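Local coordinates for aldehyde dehydrogenase (Burkholderia cenocepacia, PDB 4O6R), which probably oxidises aldehydes to carboxylic acids with NAD(P)+ as electron acceptor, at residues T189-I192 with V193-A197; D426-R429 with A430-A434; A304-E307 with R308-A311. All coordinates share one frame; numbering follows the deposited sequence.

Interaction 1 (T189-I192 with V193-A197); sequences TLRI and VELMA
The Arg191 guanidinium carries Leu195 CD2 on one face, 3.3 Å above its plane and displaced toward the rim, while Glu194 approaches at the edge, with its CG in the plane. Arg191 NH1 gives a salt bridge to Glu194 OE1 at 2.8 Å, although the two flat groups stand almost perpendicular, at 83°. NH1 meets the oxygen from above the carboxylate plane, the oxygen lies tilted from the guanidinium plane, and the bond is bent, with an N-H...O angle of 136°. The bend at chi2 of Arg191 (55°) turns its chain along the helix toward Glu194, three residues on, and Leu195, four residues on. On the covered face the same methyl, Leu195 CD2, is 3.5 Å from Arg191 NH2. Arg191 NH1 is shared by two carboxylates, Glu194 and Glu198, while Glu194 OE2 is hydrogen-bonded to Gln10.

Ile192 CG2 and Met196 SD meet more loosely, at 4.3 Å, on the side of the neighbouring helices; on the side of strand 206-208, Val193 CG1 lies 3.4 Å from Leu190 O. Backbone bonds such as Met196 N to Ile192 O, 2.9 Å, maintain the helical turn. This helix, 187-199, is the crossover between strands 176-180 and 206-208 of a beta-alpha-beta unit: Thr189, Leu190 and Val193 lie against strand 206-208, and Ile192 and Met196 meet helices 159-172 and 69-85.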
loop_
_atom_site.group_PDB
_atom_site.type_symbol
_atom_site.label_atom_id
_atom_site.label_comp_id
_atom_site.label_asym_id
_atom_site.label_seq_id
_atom_site.Cartn_x
_atom_site.Cartn_y
_atom_site.Cartn_z
ATOM N N THR A 189 23.854 15.066 20.445
ATOM C CA THR A 189 23.845 15.007 19.002
ATOM C C THR A 189 25.245 14.824 18.419
ATOM O O THR A 189 25.454 14.079 17.465
ATOM C CB THR A 189 23.206 16.288 18.429
ATOM O OG1 THR A 189 21.877 16.392 18.925
ATOM C CG2 THR A 189 23.159 16.232 16.912
ATOM N N LEU A 190 26.205 15.515 19.013
ATOM C CA LEU A 190 27.594 15.362 18.635
ATOM C C LEU A 190 28.102 13.933 18.957
ATOM O O LEU A 190 28.896 13.381 18.216
ATOM C CB LEU A 190 28.431 16.447 19.321
ATOM C CG LEU A 190 28.075 17.873 18.908
ATOM C CD1 LEU A 190 29.024 18.858 19.561
ATOM C CD2 LEU A 190 28.186 18.038 17.401
ATOM N N ARG A 191 27.652 13.335 20.059
ATOM C CA ARG A 191 27.990 11.938 20.340
ATOM C C ARG A 191 27.332 10.970 19.355
ATOM O O ARG A 191 27.958 10.009 18.920
ATOM C CB ARG A 191 27.624 11.563 21.785
ATOM C CG ARG A 191 27.979 10.139 22.222
ATOM C CD ARG A 191 29.452 9.799 22.030
ATOM N NE ARG A 191 29.748 8.425 22.479
ATOM C CZ ARG A 191 30.584 7.572 21.893
ATOM N NH1 ARG A 191 31.281 7.917 20.805
ATOM N NH2 ARG A 191 30.735 6.352 22.411
ATOM N N ILE A 192 26.072 11.236 18.988
ATOM C CA ILE A 192 25.394 10.422 17.990
ATOM C C ILE A 192 26.178 10.411 16.676
ATOM O O ILE A 192 26.385 9.351 16.096
ATOM C CB ILE A 192 23.948 10.904 17.761
ATOM C CG1 ILE A 192 23.086 10.537 18.954
ATOM C CG2 ILE A 192 23.334 10.342 16.474
ATOM C CD1 ILE A 192 22.947 9.032 19.177
ATOM N N VAL A 193 26.600 11.571 16.182
ATOM C CA VAL A 193 27.263 11.579 14.883
ATOM C C VAL A 193 28.621 10.926 14.971
ATOM O O VAL A 193 29.092 10.351 13.979
ATOM C CB VAL A 193 27.303 12.973 14.218
ATOM C CG1 VAL A 193 28.331 13.865 14.885
ATOM C CG2 VAL A 193 27.595 12.841 12.735
ATOM N N GLU A 194 29.259 11.012 16.137
ATOM C CA GLU A 194 30.493 10.267 16.391
ATOM C C GLU A 194 30.245 8.758 16.271
ATOM O O GLU A 194 31.036 8.044 15.638
ATOM C CB GLU A 194 31.073 10.604 17.778
ATOM C CG GLU A 194 32.478 10.062 17.958
ATOM C CD GLU A 194 33.069 10.406 19.286
ATOM O OE1 GLU A 194 32.324 10.502 20.293
ATOM O OE2 GLU A 194 34.300 10.572 19.306
ATOM N N LEU A 195 29.148 8.273 16.862
ATOM C CA LEU A 195 28.797 6.853 16.725
ATOM C C LEU A 195 28.507 6.501 15.278
ATOM O O LEU A 195 28.913 5.441 14.822
ATOM C CB LEU A 195 27.596 6.449 17.598
ATOM C CG LEU A 195 27.833 6.529 19.103
ATOM C CD1 LEU A 195 26.563 6.313 19.915
ATOM C CD2 LEU A 195 28.882 5.524 19.510
ATOM N N MET A 196 27.792 7.378 14.568
ATOM C CA MET A 196 27.568 7.200 13.138
ATOM C C MET A 196 28.872 6.976 12.360
ATOM O O MET A 196 28.962 6.053 11.539
ATOM C CB MET A 196 26.782 8.394 12.563
ATOM C CG MET A 196 25.325 8.407 13.002
ATOM S SD MET A 196 24.570 9.928 12.415
ATOM C CE MET A 196 22.855 9.417 12.338
ATOM N N ALA A 197 29.896 7.783 12.646
ATOM C CA ALA A 197 31.177 7.633 11.995
ATOM C C ALA A 197 31.771 6.289 12.364
ATOM O O ALA A 197 32.268 5.562 11.498
ATOM C CB ALA A 197 32.118 8.763 12.400
#

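Interaction 2 (D426-R429 with A430-A434); sequences DLSR and AHRMA
Three i to i+4 bonds carry the first turns of the helix, Ala430 N to Asp426 O (3.1 Å), Arg432 N to Ser428 O and Met433 N to Arg429 O, while His431 N to Leu427 O is weak. Asp426 is the N-cap: its OD2 accepts from Arg429 N at 2.9 Å. Water 1 donates to the same OD2 and accepts from Arg432 NH1, lying in the guanidinium plane at its edge, and so links the opposite charges of Asp426 OD2 and Arg432 NH1, 5.0 Å apart. A bend at chi3 (-59°) folds Arg432 back along the helix, bringing its NH2 to 3.4 Å from Ser428 CB. On the side facing other subunits, Leu427 CD1 meets the edge of the His431 ring in plane, 3.8 Å from His431 NE2. Toward Phe265 of the same chain, Arg429 and Met433 run alongside each other, CG to CG 3.8 Å.

The polar ends are held mostly from outside: Arg429 by Asp404, and Arg432 by Asp487 of the third subunit. His431 NE2 is hydrogen-bonded to His431 NE2 of the second subunit, and its ND1 to Tyr141 OH of the fourth. The chemistry thus implies an interface helix: the carboxylate cap probably steadies its positive N-terminal end, His431 and Arg432 engage three other copies, and Arg429 ties it to its own chain.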
loop_
_atom_site.group_PDB
_atom_site.type_symbol
_atom_site.label_atom_id
_atom_site.label_comp_id
_atom_site.label_asym_id
_atom_site.label_seq_id
_atom_site.Cartn_x
_atom_site.Cartn_y
_atom_site.Cartn_z
ATOM N N ASP A 426 -16.771 4.367 27.521
ATOM C CA ASP A 426 -17.864 4.234 26.578
ATOM C C ASP A 426 -17.280 4.103 25.182
ATOM O O ASP A 426 -16.590 4.997 24.705
ATOM C CB ASP A 426 -18.774 5.444 26.585
ATOM C CG ASP A 426 -19.991 5.242 25.720
ATOM O OD1 ASP A 426 -20.870 4.385 26.088
ATOM O OD2 ASP A 426 -20.041 5.854 24.640
ATOM N N LEU A 427 -17.579 2.969 24.569
ATOM C CA LEU A 427 -17.154 2.619 23.231
ATOM C C LEU A 427 -17.447 3.691 22.187
ATOM O O LEU A 427 -16.519 4.159 21.536
ATOM C CB LEU A 427 -17.852 1.321 22.823
ATOM C CG LEU A 427 -17.616 0.811 21.391
ATOM C CD1 LEU A 427 -16.145 0.544 21.101
ATOM C CD2 LEU A 427 -18.391 -0.434 21.149
ATOM N N SER A 428 -18.727 4.048 22.013
ATOM C CA SER A 428 -19.101 5.017 20.964
ATOM C C SER A 428 -18.437 6.377 21.189
ATOM O O SER A 428 -17.884 6.969 20.273
ATOM C CB SER A 428 -20.616 5.184 20.872
ATOM O OG SER A 428 -21.225 3.951 20.515
ATOM N N ARG A 429 -18.467 6.851 22.424
ATOM C CA ARG A 429 -17.905 8.163 22.745
ATOM C C ARG A 429 -16.429 8.205 22.379
ATOM O O ARG A 429 -15.983 9.177 21.798
ATOM C CB ARG A 429 -18.056 8.492 24.225
ATOM C CG ARG A 429 -17.324 9.776 24.650
ATOM C CD ARG A 429 -17.319 9.887 26.156
ATOM N NE ARG A 429 -18.597 10.318 26.673
ATOM C CZ ARG A 429 -19.141 9.965 27.830
ATOM N NH1 ARG A 429 -18.585 9.076 28.641
ATOM N NH2 ARG A 429 -20.292 10.509 28.165
ATOM N N ALA A 430 -15.679 7.153 22.716
ATOM C CA ALA A 430 -14.241 7.140 22.440
ATOM C C ALA A 430 -13.947 7.423 20.967
ATOM O O ALA A 430 -13.147 8.322 20.644
ATOM C CB ALA A 430 -13.612 5.811 22.879
ATOM N N HIS A 431 -14.609 6.694 20.082
ATOM C CA HIS A 431 -14.300 6.811 18.672
ATOM C C HIS A 431 -14.881 8.088 18.067
ATOM O O HIS A 431 -14.274 8.690 17.181
ATOM C CB HIS A 431 -14.763 5.578 17.891
ATOM C CG HIS A 431 -14.076 4.324 18.314
ATOM N ND1 HIS A 431 -12.755 4.050 18.013
ATOM C CD2 HIS A 431 -14.510 3.291 19.064
ATOM C CE1 HIS A 431 -12.416 2.897 18.548
ATOM N NE2 HIS A 431 -13.460 2.424 19.199
ATOM N N ARG A 432 -16.063 8.469 18.541
ATOM C CA ARG A 432 -16.736 9.662 18.051
ATOM C C ARG A 432 -15.919 10.905 18.409
ATOM O O ARG A 432 -15.657 11.766 17.563
ATOM C CB ARG A 432 -18.129 9.744 18.690
ATOM C CG ARG A 432 -18.971 10.887 18.196
ATOM C CD ARG A 432 -20.266 11.023 18.993
ATOM N NE ARG A 432 -21.093 9.823 18.943
ATOM C CZ ARG A 432 -21.478 9.072 19.983
ATOM N NH1 ARG A 432 -21.107 9.333 21.243
ATOM N NH2 ARG A 432 -22.227 7.996 19.746
ATOM N N MET A 433 -15.540 11.004 19.683
ATOM C CA MET A 433 -14.714 12.129 20.122
ATOM C C MET A 433 -13.361 12.132 19.381
ATOM O O MET A 433 -12.902 13.201 18.947
ATOM C CB MET A 433 -14.439 12.089 21.618
ATOM C CG MET A 433 -15.621 12.438 22.504
ATOM S SD MET A 433 -16.159 14.162 22.506
ATOM C CE MET A 433 -14.695 15.013 23.050
ATOM N N ALA A 434 -12.725 10.969 19.242
ATOM C CA ALA A 434 -11.410 10.932 18.552
ATOM C C ALA A 434 -11.507 11.510 17.127
ATOM O O ALA A 434 -10.593 12.206 16.662
ATOM C CB ALA A 434 -10.814 9.529 18.546
HETATM O O HOH W 1 -21.892 7.827 23.740
#

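Interaction 3 (A304-E307 with R308-A311); sequences AFLE and RFVA
The shortest sound polar bonds here are two backbone bonds of 2.8 Å, from Phe309 N to Phe305 O and from Val310 N to Leu306 O. They lie in the middle of helix 302-315, between weaker ones on the outer side, Arg308 N to Ala304 O and Ala311 N to Glu307 O.

The side-chain contact is aromatic. Phe305 and Phe309 stand one turn apart on the same flank as an oblique pair, their ring centroids 5.6 Å apart and their planes inclined at 51°. The approach is led by Phe305 CE1, which comes to 3.7 Å from Phe309 CB and 3.8 Å from Phe309 CG, so that it touches the root of the second ring more than its far end. Both side chains have CG anti to the backbone nitrogen (chi1 -170° and -179°), which sends the two rings off the helix in similar directions. Leu306 CD2 comes to the edge of the Phe309 ring, near its plane, 4.4 Å from Phe309 CD2. Val310 CG2 lies against the backbone instead, 3.2 Å from Leu306 O.

On the outer side the chain of Arg308 passes Ala304 O, its CD at 3.9 Å, and its NH2 bonds a glycerol, probably from the crystallisation liquor. The inward side chains continue into the core: Phe305 reaches helix 270-282 and strand 294-298, Leu306 meets strands 294-298 and 395-401, and Phe309 packs on Leu295, Ile376 and Val396.

The chemistry is that of an amphipathic helix: no salt bridge or side-chain hydrogen bond joins 304-307 to 308-311. Aromatic and aliphatic carbon forms the buried flank that covers the sheet, while Ala304, Glu307, Arg308 and Ala311 make up the outer, solvent-facing side.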
loop_
_atom_site.group_PDB
_atom_site.type_symbol
_atom_site.label_atom_id
_atom_site.label_comp_id
_atom_site.label_asym_id
_atom_site.label_seq_id
_atom_site.Cartn_x
_atom_site.Cartn_y
_atom_site.Cartn_z
ATOM N N ALA A 304 -13.059 15.330 42.864
ATOM C CA ALA A 304 -12.454 14.068 43.252
ATOM C C ALA A 304 -11.084 13.848 42.579
ATOM O O ALA A 304 -10.080 13.571 43.259
ATOM C CB ALA A 304 -13.388 12.923 42.901
ATOM N N PHE A 305 -11.061 14.015 41.265
ATOM C CA PHE A 305 -9.854 13.909 40.478
ATOM C C PHE A 305 -8.769 14.873 40.982
ATOM O O PHE A 305 -7.629 14.475 41.221
ATOM C CB PHE A 305 -10.176 14.230 39.041
ATOM C CG PHE A 305 -9.047 13.928 38.085
ATOM C CD1 PHE A 305 -7.943 14.763 38.010
ATOM C CD2 PHE A 305 -9.109 12.815 37.256
ATOM C CE1 PHE A 305 -6.904 14.490 37.137
ATOM C CE2 PHE A 305 -8.072 12.540 36.395
ATOM C CZ PHE A 305 -6.980 13.373 36.323
ATOM N N LEU A 306 -9.143 16.137 41.159
ATOM C CA LEU A 306 -8.174 17.143 41.541
ATOM C C LEU A 306 -7.595 16.894 42.917
ATOM O O LEU A 306 -6.419 17.101 43.119
ATOM C CB LEU A 306 -8.776 18.535 41.445
ATOM C CG LEU A 306 -9.042 19.021 40.012
ATOM C CD1 LEU A 306 -9.889 20.277 40.025
ATOM C CD2 LEU A 306 -7.722 19.260 39.262
ATOM N N GLU A 307 -8.398 16.435 43.869
ATOM C CA GLU A 307 -7.849 16.199 45.187
ATOM C C GLU A 307 -6.722 15.174 45.128
ATOM O O GLU A 307 -5.661 15.347 45.775
ATOM C CB GLU A 307 -8.933 15.769 46.169
ATOM C CG GLU A 307 -8.446 15.709 47.598
ATOM C CD GLU A 307 -9.549 15.335 48.567
ATOM O OE1 GLU A 307 -10.657 14.970 48.097
ATOM O OE2 GLU A 307 -9.302 15.385 49.793
ATOM N N ARG A 308 -6.927 14.114 44.353
ATOM C CA ARG A 308 -5.902 13.097 44.217
ATOM C C ARG A 308 -4.726 13.565 43.325
ATOM O O ARG A 308 -3.576 13.323 43.632
ATOM C CB ARG A 308 -6.522 11.804 43.671
ATOM C CG ARG A 308 -7.421 11.143 44.713
ATOM C CD ARG A 308 -8.392 10.186 44.081
ATOM N NE ARG A 308 -7.697 9.001 43.586
ATOM C CZ ARG A 308 -8.290 7.978 42.981
ATOM N NH1 ARG A 308 -9.585 7.997 42.712
ATOM N NH2 ARG A 308 -7.566 6.963 42.582
ATOM N N PHE A 309 -5.049 14.236 42.239
ATOM C CA PHE A 309 -4.057 14.726 41.278
ATOM C C PHE A 309 -3.135 15.793 41.868
ATOM O O PHE A 309 -1.907 15.746 41.658
ATOM C CB PHE A 309 -4.785 15.270 40.051
ATOM C CG PHE A 309 -3.887 15.790 38.964
ATOM C CD1 PHE A 309 -2.965 14.978 38.356
ATOM C CD2 PHE A 309 -4.016 17.076 38.528
ATOM C CE1 PHE A 309 -2.139 15.454 37.347
ATOM C CE2 PHE A 309 -3.220 17.568 37.500
ATOM C CZ PHE A 309 -2.275 16.770 36.923
ATOM N N VAL A 310 -3.722 16.734 42.617
ATOM C CA VAL A 310 -2.941 17.762 43.311
ATOM C C VAL A 310 -2.015 17.102 44.345
ATOM O O VAL A 310 -0.837 17.419 44.424
ATOM C CB VAL A 310 -3.849 18.829 43.962
ATOM C CG1 VAL A 310 -3.051 19.747 44.849
ATOM C CG2 VAL A 310 -4.532 19.671 42.898
ATOM N N ALA A 311 -2.525 16.127 45.084
ATOM C CA ALA A 311 -1.689 15.418 46.060
ATOM C C ALA A 311 -0.518 14.741 45.395
ATOM O O ALA A 311 0.601 14.904 45.842
ATOM C CB ALA A 311 -2.494 14.425 46.883
#

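Overall arrangement
Along the chain the order is interaction 1, interaction 3, interaction 2, each within a single helix. Interaction 1 lies beside the parallel strands 176-180 and 206-208 of the Rossmann-like nucleotide-binding domain, where the side chain of Thr189 is about 10 Å from the bound AMP. Interactions 2 and 3 belong to the other, seven-stranded sheet: helix 427-436 connects its strands 421-423 and 441-444, and helix 302-315 covers strands 294-298, 375-378 and 395-401. Their centres are 25 Å apart, whereas each is 44 Å from that of interaction 1, across the chain's centre. Of the three, only interaction 2 touches other subunits, so the set spans nucleotide-binding region, sheet cover and tetramer interface.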